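Local coordinates for phytochromobilin synthase (Solanum lycopersicum, PDB 6KME), which binds biliverdin IX alpha and, as a ferredoxin-dependent bilin reductase, probably reduces it to phytochromobilin, the chromophore of plant phytochromes, at residues His242-Leu245 against Lys246-Gly250; Lys255-Thr259 against Lys260-Asn264; Asn289-Arg292 against Ser293-Gly296. The protein carries 1 engineered substitution. All coordinates share one frame; numbering follows the deposited sequence.

Overall arrangement
Interactions 1 and 2 sit on consecutive helices, 242-249 and 251-262, with centres about 13 Å apart, and their side chains interlock: H242 ND1 meets I258 CD1 at 3.4 Å, L245 CD1 meets L262 CD1 at 3.9 Å, and I249 CD1 meets V257 CG2 at 4.0 Å. Interaction 3 lies in a loop, its centre about 20 Å from that of interaction 1 and about 22 Å from that of interaction 2, and touches neither. Biliverdin is shared by interactions 1 and 3: V244 and L245 meet the vinyl group of one terminal ring, V244 also the methyl of the next ring, and R292 binds the propionates. Interaction 2 stands behind this pocket, the L262 side chain about 6 Å from the ligand.

Interaction 1. Residues His242-Leu245 against Lys246-Gly250. With BLA (biliverdine IX alpha), chain B.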
loop_
_atom_site.group_PDB
_atom_site.type_symbol
_atom_site.label_atom_id
_atom_site.label_comp_id
_atom_site.label_asym_id
_atom_site.label_seq_id
_atom_site.Cartn_x
_atom_site.Cartn_y
_atom_site.Cartn_z
ATOM N N HIS A 242 7.350 7.178 7.174
ATOM C CA HIS A 242 7.316 7.313 8.627
ATOM C C HIS A 242 8.111 8.522 9.106
ATOM O O HIS A 242 7.724 9.167 10.091
ATOM C CB HIS A 242 7.830 6.020 9.270
ATOM C CG HIS A 242 6.945 4.839 9.003
ATOM N ND1 HIS A 242 5.682 4.972 8.463
ATOM C CD2 HIS A 242 7.140 3.510 9.186
ATOM C CE1 HIS A 242 5.133 3.775 8.332
ATOM N NE2 HIS A 242 5.998 2.872 8.760
ATOM N N GLY A 243 9.201 8.858 8.414
ATOM C CA GLY A 243 9.980 10.027 8.799
ATOM C C GLY A 243 9.201 11.319 8.655
ATOM O O GLY A 243 9.298 12.212 9.499
ATOM N N VAL A 244 8.404 11.433 7.591
ATOM C CA VAL A 244 7.591 12.632 7.418
ATOM C C VAL A 244 6.538 12.722 8.517
ATOM O O VAL A 244 6.313 13.794 9.093
ATOM C CB VAL A 244 6.952 12.653 6.016
ATOM C CG1 VAL A 244 5.968 13.801 5.914
ATOM C CG2 VAL A 244 8.025 12.792 4.926
ATOM N N LEU A 245 5.862 11.606 8.810
ATOM C CA LEU A 245 4.877 11.598 9.892
ATOM C C LEU A 245 5.512 12.012 11.218
ATOM O O LEU A 245 4.934 12.806 11.969
ATOM C CB LEU A 245 4.246 10.213 10.015
ATOM C CG LEU A 245 3.381 9.758 8.834
ATOM C CD1 LEU A 245 2.831 8.327 9.059
ATOM C CD2 LEU A 245 2.242 10.742 8.605
ATOM N N LYS A 246 6.711 11.494 11.515
ATOM C CA LYS A 246 7.379 11.837 12.771
ATOM C C LYS A 246 7.677 13.325 12.860
ATOM O O LYS A 246 7.542 13.928 13.932
ATOM C CB LYS A 246 8.661 11.016 12.933
ATOM C CG LYS A 246 8.335 9.550 13.157
ATOM C CD LYS A 246 9.565 8.666 13.203
ATOM C CE LYS A 246 9.169 7.203 13.417
ATOM N NZ LYS A 246 10.369 6.314 13.496
ATOM N N ARG A 247 8.073 13.943 11.745
ATOM C CA ARG A 247 8.328 15.382 11.738
ATOM C C ARG A 247 7.044 16.175 11.959
ATOM O O ARG A 247 7.058 17.228 12.609
ATOM C CB ARG A 247 8.991 15.789 10.419
ATOM C CG ARG A 247 8.866 17.275 10.104
ATOM C CD ARG A 247 9.812 17.737 9.005
ATOM N NE ARG A 247 9.621 17.036 7.737
ATOM C CZ ARG A 247 8.589 17.223 6.921
ATOM N NH1 ARG A 247 7.630 18.082 7.241
ATOM N NH2 ARG A 247 8.518 16.545 5.787
ATOM N N LEU A 248 5.918 15.686 11.424
ATOM C CA LEU A 248 4.670 16.447 11.512
ATOM C C LEU A 248 4.069 16.390 12.914
ATOM O O LEU A 248 3.747 17.432 13.499
ATOM C CB LEU A 248 3.664 15.931 10.479
ATOM C CG LEU A 248 3.977 16.236 9.007
ATOM C CD1 LEU A 248 2.984 15.505 8.109
ATOM C CD2 LEU A 248 3.918 17.721 8.748
ATOM N N ILE A 249 3.902 15.187 13.476
ATOM C CA ILE A 249 3.140 15.044 14.713
ATOM C C ILE A 249 3.966 14.466 15.861
ATOM O O ILE A 249 3.423 14.215 16.947
ATOM C CB ILE A 249 1.866 14.206 14.486
ATOM C CG1 ILE A 249 2.205 12.799 13.956
ATOM C CG2 ILE A 249 0.896 14.944 13.564
ATOM C CD1 ILE A 249 0.928 11.867 13.872
ATOM N N GLY A 250 5.270 14.276 15.663
ATOM C CA GLY A 250 6.140 13.782 16.715
ATOM C C GLY A 250 6.200 12.263 16.730
ATOM O O GLY A 250 5.345 11.570 16.189
HETATM C CHA BLA B . 9.858 7.227 -1.153
HETATM N NA BLA B . 8.094 5.333 -1.006
HETATM C C1A BLA B . 9.346 5.820 -1.414
HETATM C C2A BLA B . 10.039 4.727 -2.098
HETATM C C3A BLA B . 9.146 3.568 -2.075
HETATM C C4A BLA B . 7.949 3.969 -1.391
HETATM C CMA BLA B . 9.359 2.171 -2.663
HETATM C CAA BLA B . 11.477 4.877 -2.671
HETATM C CBA BLA B . 12.471 4.724 -1.552
HETATM C CGA BLA B . 12.879 3.216 -1.372
HETATM O O1A BLA B . 13.251 2.743 -2.405
HETATM O O2A BLA B . 12.753 2.823 -0.249
HETATM C CHB BLA B . 6.681 3.150 -1.116
HETATM N NB BLA B . 7.506 0.954 -0.481
HETATM C C1B BLA B . 6.447 1.886 -0.584
HETATM C C2B BLA B . 5.171 0.951 -0.443
HETATM C C3B BLA B . 5.555 -0.316 -0.021
HETATM C C4B BLA B . 7.085 -0.319 0.011
HETATM C CMB BLA B . 3.780 1.557 -0.512
HETATM O OB BLA B . 7.888 -1.155 0.392
HETATM C CAB BLA B . 4.945 -1.650 0.334
HETATM C CBB BLA B . 5.361 -2.846 0.810
HETATM N NC BLA B . 5.302 8.169 1.390
HETATM C C1C BLA B . 4.029 7.652 1.724
HETATM C C2C BLA B . 3.450 8.624 2.761
HETATM C C3C BLA B . 4.397 9.629 2.962
HETATM C C4C BLA B . 5.632 9.356 2.071
HETATM C CMC BLA B . 2.059 8.335 3.341
HETATM O OC BLA B . 3.674 6.624 1.169
HETATM C CAC BLA B . 4.257 10.783 3.889
HETATM C CBC BLA B . 3.651 10.945 5.086
HETATM C CHD BLA B . 6.845 9.949 1.840
HETATM N ND BLA B . 8.085 8.271 0.303
HETATM C C1D BLA B . 7.983 9.407 0.994
HETATM C C2D BLA B . 9.228 10.269 0.881
HETATM C C3D BLA B . 10.108 9.588 0.061
HETATM C C4D BLA B . 9.406 8.260 -0.348
HETATM C CMD BLA B . 9.309 11.600 1.605
HETATM C CAD BLA B . 11.520 9.911 -0.442
HETATM C CBD BLA B . 12.586 9.824 0.633
HETATM C CGD BLA B . 12.906 8.351 1.147
HETATM O O1D BLA B . 12.885 8.294 2.364
HETATM O O2D BLA B . 13.118 7.548 0.248
#
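I249 N donates to L245 O over 3.0 Å with an N-H...O angle of 172°, the straightest of the hydrogen bonds that join residues 242-245 to the following turn. K246 N to H242 O (2.9 Å), R247 N to G243 O (3.1 Å) and L248 N to V244 O (3.0 Å) complete a regular alpha-helical ladder. It ends at G250, whose positive phi of 89° takes the chain out of helix 242-249 and into the N-cap position of helix 251-262.

The aliphatic part of K246 runs back over the first turn. Its chain is extended beyond CG, and CG passes 3.1 Å from H242 O, an oxygen already held by K246 N. On another side of the helix, V244 CG1 reaches L248 CD1 at 4.1 Å; with CG1 anti to the backbone N (chi1 173°), CG2 is left to meet the biliverdin methyl CMD at 3.8 Å. L245 CD2 comes equally close, 3.8 Å, to the vinyl carbon CBC, so two successive residues form an apolar wall against a terminal ring's vinyl group and the methyl of the adjoining ring.

Around this turn, H242 NE2 is hydrogen-bonded to R235 O of helix 218-238. L248 packs on S64, M95 and I89, while L245 also touches L87 and I89, setting helix 242-249 against strand 81-91 of the central antiparallel sheet.

Interaction 2. Residues Lys255-Thr259 against Lys260-Asn264; sequences KDVIT and KFLFN
D256 pairs with K260, and V257 packs on L262, along the last turns of helix 251-262, where the helix widens into a pi-type turn at 260-262. The helix belongs to the layer packed on the central antiparallel sheet in the alpha/beta/alpha sandwich of ferredoxin-dependent bilin reductases.

The backbone bonds give the evidence for the widening. V257 O accepts twice: from F261 N at 3.1 Å, the donor standing 47° out of the carbonyl plane, and from L262 N at 2.9 Å, almost in line with the carbonyl bond. The second bond spans five residues rather than four, and F263 N repeats that spacing with I258 O at 2.9 Å. F263 then leaves helical geometry.

One charged pair lies on the outer side. K260 folds at its last torsion (chi4 74°) to bring NZ to D256 OD1, a salt bridge modelled at 2.4 Å; this separation is very short, so the exact length is doubtful. The other carboxylate oxygen, OD2, is hydrogen-bonded to Y59 OH of strand 51-63.

Apolar contacts occupy the inner side. V257 CG1 meets L262 CG at 4.2 Å, and I258 CG2 lies 4.1 Å from F263 CD2. L262 CB sits over one face of the F263 ring, toward its rim, while R85 makes a cation-pi contact with the same ring. F261 meets the ring of Y59, the planes inclined at about 40°.

Two polar side chains bond to backbone carbonyls one turn back. N264 ND2 reaches K260 O at 3.0 Å, the oxygen lying close to the N264 amide plane. T259 OG1 donates to K255 O at 2.8 Å, from the opposite face of the carbonyl plane to T259 N.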
loop_
_atom_site.group_PDB
_atom_site.type_symbol
_atom_site.label_atom_id
_atom_site.label_comp_id
_atom_site.label_asym_id
_atom_site.label_seq_id
_atom_site.Cartn_x
_atom_site.Cartn_y
_atom_site.Cartn_z
ATOM N N LYS A 255 4.059 6.881 15.772
ATOM C CA LYS A 255 4.072 5.433 15.985
ATOM C C LYS A 255 2.672 4.906 16.281
ATOM O O LYS A 255 2.309 3.792 15.869
ATOM C CB LYS A 255 5.034 5.082 17.119
ATOM N N ASP A 256 1.868 5.696 16.988
ATOM C CA ASP A 256 0.492 5.298 17.253
ATOM C C ASP A 256 -0.326 5.241 15.962
ATOM O O ASP A 256 -1.007 4.247 15.693
ATOM C CB ASP A 256 -0.125 6.263 18.263
ATOM C CG ASP A 256 -1.515 5.852 18.687
ATOM O OD1 ASP A 256 -1.639 5.051 19.640
ATOM O OD2 ASP A 256 -2.486 6.323 18.059
ATOM N N VAL A 257 -0.259 6.292 15.142
ATOM C CA VAL A 257 -0.995 6.308 13.873
ATOM C C VAL A 257 -0.532 5.171 12.963
ATOM O O VAL A 257 -1.334 4.547 12.258
ATOM C CB VAL A 257 -0.834 7.672 13.172
ATOM C CG1 VAL A 257 -1.364 7.589 11.730
ATOM C CG2 VAL A 257 -1.557 8.772 13.937
ATOM N N ILE A 258 0.767 4.889 12.961
ATOM C CA ILE A 258 1.310 3.881 12.059
ATOM C C ILE A 258 0.821 2.487 12.441
ATOM O O ILE A 258 0.336 1.727 11.593
ATOM C CB ILE A 258 2.848 3.967 12.048
ATOM C CG1 ILE A 258 3.287 5.227 11.295
ATOM C CG2 ILE A 258 3.457 2.702 11.456
ATOM C CD1 ILE A 258 4.725 5.694 11.606
ATOM N N THR A 259 0.945 2.124 13.716
ATOM C CA THR A 259 0.658 0.761 14.138
ATOM C C THR A 259 -0.818 0.507 14.429
ATOM O O THR A 259 -1.269 -0.642 14.330
ATOM C CB THR A 259 1.463 0.415 15.385
ATOM O OG1 THR A 259 1.144 1.355 16.422
ATOM C CG2 THR A 259 2.957 0.468 15.080
ATOM N N LYS A 260 -1.576 1.534 14.821
ATOM C CA LYS A 260 -2.976 1.337 15.184
ATOM C C LYS A 260 -3.955 1.803 14.118
ATOM O O LYS A 260 -5.138 1.421 14.172
ATOM C CB LYS A 260 -3.288 2.054 16.503
ATOM C CG LYS A 260 -2.469 1.534 17.676
ATOM C CD LYS A 260 -3.112 1.909 18.998
ATOM C CE LYS A 260 -2.166 1.691 20.166
ATOM N NZ LYS A 260 -1.101 2.737 20.228
ATOM N N PHE A 261 -3.509 2.599 13.142
ATOM C CA PHE A 261 -4.403 3.048 12.073
ATOM C C PHE A 261 -3.909 2.578 10.710
ATOM O O PHE A 261 -4.571 1.739 10.086
ATOM C CB PHE A 261 -4.594 4.569 12.114
ATOM C CG PHE A 261 -5.493 5.088 11.029
ATOM C CD1 PHE A 261 -6.878 4.983 11.152
ATOM C CD2 PHE A 261 -4.957 5.629 9.858
ATOM C CE1 PHE A 261 -7.715 5.438 10.151
ATOM C CE2 PHE A 261 -5.784 6.092 8.852
ATOM C CZ PHE A 261 -7.171 5.993 8.995
ATOM N N LEU A 262 -2.766 3.075 10.224
ATOM C CA LEU A 262 -2.357 2.763 8.856
ATOM C C LEU A 262 -2.150 1.273 8.675
ATOM O O LEU A 262 -2.536 0.707 7.648
ATOM C CB LEU A 262 -1.068 3.516 8.496
ATOM C CG LEU A 262 -1.209 5.042 8.426
ATOM C CD1 LEU A 262 0.154 5.677 8.250
ATOM C CD2 LEU A 262 -2.147 5.449 7.271
ATOM N N PHE A 263 -1.520 0.619 9.647
ATOM C CA PHE A 263 -1.272 -0.811 9.555
ATOM C C PHE A 263 -1.915 -1.524 10.724
ATOM O O PHE A 263 -1.391 -2.501 11.257
ATOM C CB PHE A 263 0.226 -1.067 9.401
ATOM C CG PHE A 263 0.773 -0.317 8.228
ATOM C CD1 PHE A 263 0.349 -0.644 6.947
ATOM C CD2 PHE A 263 1.556 0.802 8.403
ATOM C CE1 PHE A 263 0.774 0.088 5.853
ATOM C CE2 PHE A 263 1.994 1.540 7.318
ATOM C CZ PHE A 263 1.600 1.185 6.043
ATOM N N ASN A 264 -3.088 -1.015 11.114
ATOM C CA ASN A 264 -3.958 -1.686 12.069
ATOM C C ASN A 264 -4.039 -3.169 11.738
ATOM O O ASN A 264 -4.215 -3.551 10.577
ATOM C CB ASN A 264 -5.350 -1.045 12.030
ATOM C CG ASN A 264 -6.345 -1.754 12.922
ATOM O OD1 ASN A 264 -6.955 -2.736 12.516
ATOM N ND2 ASN A 264 -6.525 -1.250 14.136
#

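Interaction 3. Residues Asn289-Arg292 against Ser293-Gly296; sequences NEKR and SMIG. With BLA (biliverdine IX alpha), chain B.
The N289 carboxamide meets the thioether of M294, with ND2 3.5 Å from SD, while the other flat group, the R292 guanidinium, turns its edge to biliverdin. CBA of the ligand lies in the guanidinium plane at that edge, and O1D is near the same plane. Three hydrogen bonds hold the group: NH2 to O1D at 2.8 Å, NH1 to O2D at 3.1 Å and NH1 to O2A at 3.0 Å. The first two form a nearly straight two-pronged grip on one propionate (169° and 172° at the hydrogens), and NH1 spans to the second propionate, so one arginine joins both carboxylates and its rotation is fixed. The R292 chain leaves extended, its CG opposite the backbone N (chi1 -173°), and bends only at chi3, which brings the guanidinium to the propionates.

N289 OD1 accepts from K291 N at 2.9 Å, an Asx turn. Further on, S293 OG takes the G296 amide N at 2.8 Å, an ST motif, and is also hydrogen-bonded to E170. The bent K291 chain crosses M294 at about a right angle, CE to CE 4.1 Å; a water that donates to M294 O (2.7 Å) is held weakly by K291 NZ.

This loop precedes strand 297-298, which pairs with strand 167-168. R292 and S293 pack on T168 there, and K238 of helix 218-238 binds the N289 and K291 carbonyls.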
loop_
_atom_site.group_PDB
_atom_site.type_symbol
_atom_site.label_atom_id
_atom_site.label_comp_id
_atom_site.label_asym_id
_atom_site.label_seq_id
_atom_site.Cartn_x
_atom_site.Cartn_y
_atom_site.Cartn_z
ATOM N N ASN A 289 17.944 -3.200 12.712
ATOM C CA ASN A 289 18.921 -2.394 11.987
ATOM C C ASN A 289 18.287 -1.113 11.450
ATOM O O ASN A 289 17.198 -1.141 10.868
ATOM C CB ASN A 289 19.508 -3.222 10.845
ATOM C CG ASN A 289 20.791 -2.636 10.295
ATOM O OD1 ASN A 289 20.854 -1.448 9.973
ATOM N ND2 ASN A 289 21.827 -3.468 10.194
ATOM N N GLU A 290 18.983 0.017 11.632
ATOM C CA GLU A 290 18.464 1.306 11.174
ATOM C C GLU A 290 18.336 1.397 9.659
ATOM O O GLU A 290 17.606 2.264 9.163
ATOM C CB GLU A 290 19.371 2.448 11.653
ATOM C CG GLU A 290 19.172 2.846 13.092
ATOM C CD GLU A 290 20.153 3.927 13.523
ATOM O OE1 GLU A 290 21.175 4.118 12.823
ATOM O OE2 GLU A 290 19.894 4.584 14.555
ATOM N N LYS A 291 19.046 0.558 8.910
ATOM C CA LYS A 291 18.920 0.591 7.458
ATOM C C LYS A 291 17.510 0.219 7.033
ATOM O O LYS A 291 16.908 -0.709 7.581
ATOM C CB LYS A 291 19.914 -0.374 6.813
ATOM C CG LYS A 291 21.351 0.055 6.971
ATOM C CD LYS A 291 22.218 -0.638 5.951
ATOM C CE LYS A 291 22.841 -1.882 6.518
ATOM N NZ LYS A 291 24.340 -1.815 6.440
ATOM N N ARG A 292 16.980 0.945 6.042
ATOM C CA ARG A 292 15.730 0.508 5.421
ATOM C C ARG A 292 15.916 -0.815 4.681
ATOM O O ARG A 292 15.049 -1.701 4.738
ATOM C CB ARG A 292 15.203 1.582 4.462
ATOM C CG ARG A 292 13.789 1.248 3.892
ATOM C CD ARG A 292 13.244 2.390 3.028
ATOM N NE ARG A 292 13.269 3.666 3.730
ATOM C CZ ARG A 292 13.196 4.850 3.133
ATOM N NH1 ARG A 292 13.078 4.918 1.821
ATOM N NH2 ARG A 292 13.241 5.961 3.850
ATOM N N SER A 293 17.051 -0.976 3.999
ATOM C CA SER A 293 17.302 -2.109 3.117
ATOM C C SER A 293 18.602 -2.783 3.536
ATOM O O SER A 293 19.664 -2.159 3.475
ATOM C CB SER A 293 17.397 -1.651 1.653
ATOM O OG SER A 293 17.686 -2.755 0.792
ATOM N N MET A 294 18.523 -4.054 3.952
ATOM C CA MET A 294 19.749 -4.805 4.225
ATOM C C MET A 294 20.486 -5.151 2.936
ATOM O O MET A 294 21.721 -5.231 2.931
ATOM C CB MET A 294 19.431 -6.086 5.008
ATOM C CG MET A 294 19.003 -5.867 6.476
ATOM S SD MET A 294 20.097 -4.824 7.469
ATOM C CE MET A 294 21.650 -5.713 7.345
ATOM N N ILE A 295 19.746 -5.384 1.844
ATOM C CA ILE A 295 20.345 -5.742 0.560
ATOM C C ILE A 295 20.961 -4.515 -0.115
ATOM O O ILE A 295 22.059 -4.585 -0.686
ATOM C CB ILE A 295 19.271 -6.408 -0.328
ATOM C CG1 ILE A 295 18.866 -7.761 0.264
ATOM C CG2 ILE A 295 19.748 -6.556 -1.780
ATOM C CD1 ILE A 295 17.513 -8.276 -0.260
ATOM N N GLY A 296 20.288 -3.378 -0.023
ATOM C CA GLY A 296 20.577 -2.196 -0.810
ATOM C C GLY A 296 19.521 -1.981 -1.887
ATOM O O GLY A 296 18.718 -2.864 -2.201
HETATM C CHA BLA B . 9.858 7.227 -1.153
HETATM N NA BLA B . 8.094 5.333 -1.006
HETATM C C1A BLA B . 9.346 5.820 -1.414
HETATM C C2A BLA B . 10.039 4.727 -2.098
HETATM C C3A BLA B . 9.146 3.568 -2.075
HETATM C C4A BLA B . 7.949 3.969 -1.391
HETATM C CMA BLA B . 9.359 2.171 -2.663
HETATM C CAA BLA B . 11.477 4.877 -2.671
HETATM C CBA BLA B . 12.471 4.724 -1.552
HETATM C CGA BLA B . 12.879 3.216 -1.372
HETATM O O1A BLA B . 13.251 2.743 -2.405
HETATM O O2A BLA B . 12.753 2.823 -0.249
HETATM C CHB BLA B . 6.681 3.150 -1.116
HETATM N NB BLA B . 7.506 0.954 -0.481
HETATM C C1B BLA B . 6.447 1.886 -0.584
HETATM C C2B BLA B . 5.171 0.951 -0.443
HETATM C C3B BLA B . 5.555 -0.316 -0.021
HETATM C C4B BLA B . 7.085 -0.319 0.011
HETATM C CMB BLA B . 3.780 1.557 -0.512
HETATM O OB BLA B . 7.888 -1.155 0.392
HETATM C CAB BLA B . 4.945 -1.650 0.334
HETATM C CBB BLA B . 5.361 -2.846 0.810
HETATM N NC BLA B . 5.302 8.169 1.390
HETATM C C1C BLA B . 4.029 7.652 1.724
HETATM C C2C BLA B . 3.450 8.624 2.761
HETATM C C3C BLA B . 4.397 9.629 2.962
HETATM C C4C BLA B . 5.632 9.356 2.071
HETATM C CMC BLA B . 2.059 8.335 3.341
HETATM O OC BLA B . 3.674 6.624 1.169
HETATM C CAC BLA B . 4.257 10.783 3.889
HETATM C CBC BLA B . 3.651 10.945 5.086
HETATM C CHD BLA B . 6.845 9.949 1.840
HETATM N ND BLA B . 8.085 8.271 0.303
HETATM C C1D BLA B . 7.983 9.407 0.994
HETATM C C2D BLA B . 9.228 10.269 0.881
HETATM C C3D BLA B . 10.108 9.588 0.061
HETATM C C4D BLA B . 9.406 8.260 -0.348
HETATM C CMD BLA B . 9.309 11.600 1.605
HETATM C CAD BLA B . 11.520 9.911 -0.442
HETATM C CBD BLA B . 12.586 9.824 0.633
HETATM C CGD BLA B . 12.906 8.351 1.147
HETATM O O1D BLA B . 12.885 8.294 2.364
HETATM O O2D BLA B . 13.118 7.548 0.248
HETATM O O HOH W 1 23.593 -3.956 4.310
#